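Local coordinates for glycosyl hydrolase, BNR repeat (Ralstonia eutropha, PDB 3B7F), which is probably a glycoside hydrolase built as a seven-bladed beta-propeller with BNR repeats, its substrate not established, at residues 52-60 with 68-76. Residues are numbered along the deposited sequence; the frame is centred on the assembly and turned at random. Where two conformers were deposited one is given.
Sequences FLGHTIHHI and ERMLMAART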
loop_
_atom_site.group_PDB
_atom_site.type_symbol
_atom_site.label_atom_id
_atom_site.label_comp_id
_atom_site.label_asym_id
_atom_site.label_seq_id
_atom_site.Cartn_x
_atom_site.Cartn_y
_atom_site.Cartn_z
ATOM N N PHE A 52 10.230 -2.584 18.853
ATOM C CA PHE A 52 8.874 -2.778 19.355
ATOM C C PHE A 52 8.471 -4.255 19.267
ATOM O O PHE A 52 7.356 -4.557 18.838
ATOM C CB PHE A 52 7.825 -1.865 18.654
ATOM C CG PHE A 52 7.968 -0.411 18.978
ATOM C CD1 PHE A 52 7.638 0.059 20.243
ATOM C CD2 PHE A 52 8.384 0.497 18.022
ATOM C CE1 PHE A 52 7.757 1.399 20.551
ATOM C CE2 PHE A 52 8.500 1.840 18.329
ATOM C CZ PHE A 52 8.193 2.287 19.586
ATOM N N LEU A 53 9.380 -5.160 19.647
ATOM C CA LEU A 53 9.089 -6.603 19.636
ATOM C C LEU A 53 7.841 -6.839 20.453
ATOM O O LEU A 53 7.696 -6.270 21.531
ATOM C CB LEU A 53 10.237 -7.449 20.194
ATOM C CG LEU A 53 10.129 -8.992 20.240
ATOM C CD1 LEU A 53 10.159 -9.679 18.868
ATOM C CD2 LEU A 53 11.274 -9.518 21.073
ATOM N N GLY A 54 6.937 -7.651 19.909
ATOM C CA GLY A 54 5.658 -7.969 20.534
ATOM C C GLY A 54 4.470 -7.095 20.178
ATOM O O GLY A 54 3.349 -7.423 20.547
ATOM N N HIS A 55 4.711 -5.985 19.474
ATOM C CA HIS A 55 3.660 -5.110 18.989
ATOM C C HIS A 55 3.381 -5.485 17.530
ATOM O O HIS A 55 4.280 -5.912 16.812
ATOM C CB HIS A 55 4.104 -3.649 19.057
ATOM C CG HIS A 55 4.363 -3.133 20.448
ATOM N ND1 HIS A 55 4.147 -1.815 20.793
ATOM C CD2 HIS A 55 4.797 -3.750 21.578
ATOM C CE1 HIS A 55 4.472 -1.637 22.060
ATOM N NE2 HIS A 55 4.861 -2.798 22.563
ATOM N N THR A 56 2.138 -5.301 17.115
ATOM C CA THR A 56 1.674 -5.530 15.755
ATOM C C THR A 56 1.911 -4.226 15.016
ATOM O O THR A 56 1.352 -3.202 15.401
ATOM C CB THR A 56 0.179 -5.910 15.737
ATOM O OG1 THR A 56 0.006 -7.105 16.498
ATOM C CG2 THR A 56 -0.317 -6.160 14.317
ATOM N N ILE A 57 2.759 -4.261 13.987
ATOM C CA ILE A 57 3.113 -3.079 13.236
ATOM C C ILE A 57 2.468 -3.189 11.873
ATOM O O ILE A 57 2.736 -4.133 11.129
ATOM C CB ILE A 57 4.657 -2.891 13.070
ATOM C CG1 ILE A 57 5.420 -3.169 14.382
ATOM C CG2 ILE A 57 4.949 -1.485 12.459
ATOM C CD1 ILE A 57 4.972 -2.353 15.632
ATOM N N HIS A 58 1.648 -2.201 11.537
ATOM C CA HIS A 58 0.937 -2.195 10.267
ATOM C C HIS A 58 1.577 -1.499 9.081
ATOM O O HIS A 58 1.334 -1.903 7.948
ATOM C CB HIS A 58 -0.476 -1.645 10.488
ATOM C CG HIS A 58 -1.367 -2.644 11.136
ATOM N ND1 HIS A 58 -1.970 -3.653 10.413
ATOM C CD2 HIS A 58 -1.687 -2.851 12.436
ATOM C CE1 HIS A 58 -2.655 -4.421 11.244
ATOM N NE2 HIS A 58 -2.496 -3.958 12.475
ATOM N N HIS A 59 2.351 -0.457 9.322
ATOM C CA HIS A 59 2.927 0.323 8.247
ATOM C C HIS A 59 4.039 1.218 8.795
ATOM O O HIS A 59 3.880 1.798 9.861
ATOM C CB HIS A 59 1.821 1.168 7.622
ATOM C CG HIS A 59 2.044 1.559 6.190
ATOM N ND1 HIS A 59 1.334 2.576 5.606
ATOM C CD2 HIS A 59 2.872 1.082 5.227
ATOM C CE1 HIS A 59 1.692 2.693 4.338
ATOM N NE2 HIS A 59 2.605 1.780 4.080
ATOM N N ILE A 60 5.162 1.289 8.079
ATOM C CA ILE A 60 6.284 2.139 8.474
ATOM C C ILE A 60 6.600 2.918 7.207
ATOM O O ILE A 60 6.878 2.308 6.165
ATOM C CB ILE A 60 7.550 1.365 8.989
ATOM C CG1 ILE A 60 7.190 0.199 9.926
ATOM C CG2 ILE A 60 8.491 2.346 9.702
ATOM C CD1 ILE A 60 8.344 -0.712 10.218
ATOM N N GLU A 68 14.776 12.200 7.441
ATOM C CA GLU A 68 15.039 11.920 8.842
ATOM C C GLU A 68 13.737 11.592 9.626
ATOM O O GLU A 68 13.780 11.030 10.702
ATOM C CB GLU A 68 15.854 13.087 9.460
ATOM C CG GLU A 68 15.180 14.480 9.642
ATOM C CD GLU A 68 15.090 15.419 8.412
ATOM O OE1 GLU A 68 15.266 15.009 7.236
ATOM O OE2 GLU A 68 14.813 16.612 8.661
ATOM N N ARG A 69 12.575 11.945 9.064
ATOM C CA ARG A 69 11.281 11.696 9.696
ATOM C C ARG A 69 10.606 10.414 9.198
ATOM O O ARG A 69 10.587 10.161 7.981
ATOM C CB ARG A 69 10.356 12.892 9.467
ATOM C CG ARG A 69 10.866 14.156 10.127
ATOM C CD ARG A 69 9.868 15.288 10.012
ATOM N NE ARG A 69 10.320 16.523 10.657
ATOM C CZ ARG A 69 10.179 16.827 11.955
ATOM N NH1 ARG A 69 9.668 15.966 12.845
ATOM N NH2 ARG A 69 10.612 18.018 12.382
HETATM N N MSE A 70 10.087 9.610 10.144
HETATM C CA MSE A 70 9.354 8.384 9.857
HETATM C C MSE A 70 8.186 8.210 10.799
HETATM O O MSE A 70 8.266 8.612 11.961
HETATM C CB MSE A 70 10.203 7.147 10.050
HETATM C CG MSE A 70 11.489 7.084 9.278
HETATM SE SE MSE A 70 12.172 5.250 9.424
HETATM C CE MSE A 70 13.762 5.615 8.421
ATOM N N LEU A 71 7.112 7.604 10.276
ATOM C CA LEU A 71 5.910 7.254 11.039
ATOM C C LEU A 71 5.710 5.758 10.936
ATOM O O LEU A 71 6.071 5.154 9.937
ATOM C CB LEU A 71 4.653 7.999 10.584
ATOM C CG LEU A 71 4.594 9.531 10.843
ATOM C CD1 LEU A 71 3.199 10.052 10.579
ATOM C CD2 LEU A 71 5.018 9.941 12.260
HETATM N N MSE A 72 5.187 5.186 12.014
HETATM C CA MSE A 72 4.939 3.769 12.161
HETATM C C MSE A 72 3.563 3.536 12.814
HETATM O O MSE A 72 3.380 3.901 13.953
HETATM C CB MSE A 72 6.032 3.173 13.038
HETATM C CG MSE A 72 5.789 1.720 13.433
HETATM SE SE MSE A 72 7.027 1.080 14.713
HETATM C CE MSE A 72 8.689 1.302 13.795
ATOM N N ALA A 73 2.616 2.958 12.076
ATOM C CA ALA A 73 1.286 2.596 12.581
ATOM C C ALA A 73 1.436 1.296 13.403
ATOM O O ALA A 73 1.978 0.286 12.922
ATOM C CB ALA A 73 0.290 2.434 11.397
ATOM N N ALA A 74 1.015 1.326 14.659
ATOM C CA ALA A 74 1.197 0.189 15.573
ATOM C C ALA A 74 0.055 0.050 16.560
ATOM O O ALA A 74 -0.675 1.016 16.809
ATOM C CB ALA A 74 2.509 0.336 16.340
ATOM N N ARG A 75 -0.091 -1.158 17.111
ATOM C CA ARG A 75 -1.113 -1.443 18.107
ATOM C C ARG A 75 -0.508 -1.963 19.414
ATOM O O ARG A 75 0.190 -2.984 19.421
ATOM C CB ARG A 75 -2.138 -2.411 17.564
ATOM C CG ARG A 75 -3.387 -2.487 18.451
ATOM C CD ARG A 75 -4.665 -2.510 17.651
ATOM N NE ARG A 75 -5.225 -3.826 17.343
ATOM C CZ ARG A 75 -4.942 -4.606 16.290
ATOM N NH1 ARG A 75 -4.010 -4.291 15.379
ATOM N NH2 ARG A 75 -5.598 -5.763 16.159
ATOM N N THR A 76 -0.794 -1.190 20.477
ATOM C CA THR A 76 -0.406 -1.343 21.908
ATOM C C THR A 76 1.090 -1.272 22.113
ATOM O O THR A 76 1.628 -0.168 22.125
ATOM C CB THR A 76 -1.028 -2.597 22.627
ATOM O OG1 THR A 76 -0.448 -3.805 22.115
ATOM C CG2 THR A 76 -2.569 -2.619 22.488
#
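Strands 56-60 and 70-75 form the innermost hairpin of one blade of the seven-bladed beta-propeller, running antiparallel at 164° with their axes 4.6 Å apart. Thr56 pairs with Arg75 and Ile57 with Ala74, but the next pairs are His59 with Ala73 and Ile60 with Met72; this one-residue shift defines a beta bulge at His58. Three backbone bonds fix the register: Arg75 N to Thr56 O (3.0 Å), then His58 N to Ala73 O (2.9 Å) and Ala73 N to His59 O (2.8 Å), so both polar backbone atoms of Ala73 are used, one with each residue of the bulge.

Met72, a selenomethionine, has the largest area buried by the other segment and touches Phe52, Ile57 and Ile60. With CG anti to its backbone N (chi1 172°), it sets CG against Ile57 CG2 at 3.5 Å, a tight carbon pair, and lies alongside Ile60. The extended chi2 carries SE on to Phe52 CD2 at 3.6 Å, an oblique Met-aromatic contact, and the bend at chi3 turns only CE, to the side of Ile60 CD1. Ile57 CD1 also touches Ala74 CB (3.7 Å). Across the sheet, Arg75 NH1 comes edge-on to His58 NE2 at 3.3 Å, the two planes 26° apart, although Arg75 is poorly ordered.

Strand 24-29 of the preceding blade packs on Ile57 and Ile60, while strand 116-122 of the following blade covers Ala73 and gives a hydrogen bond from Leu120 N to His59 ND1; strand 81-86 continues the sheet beyond 70-75.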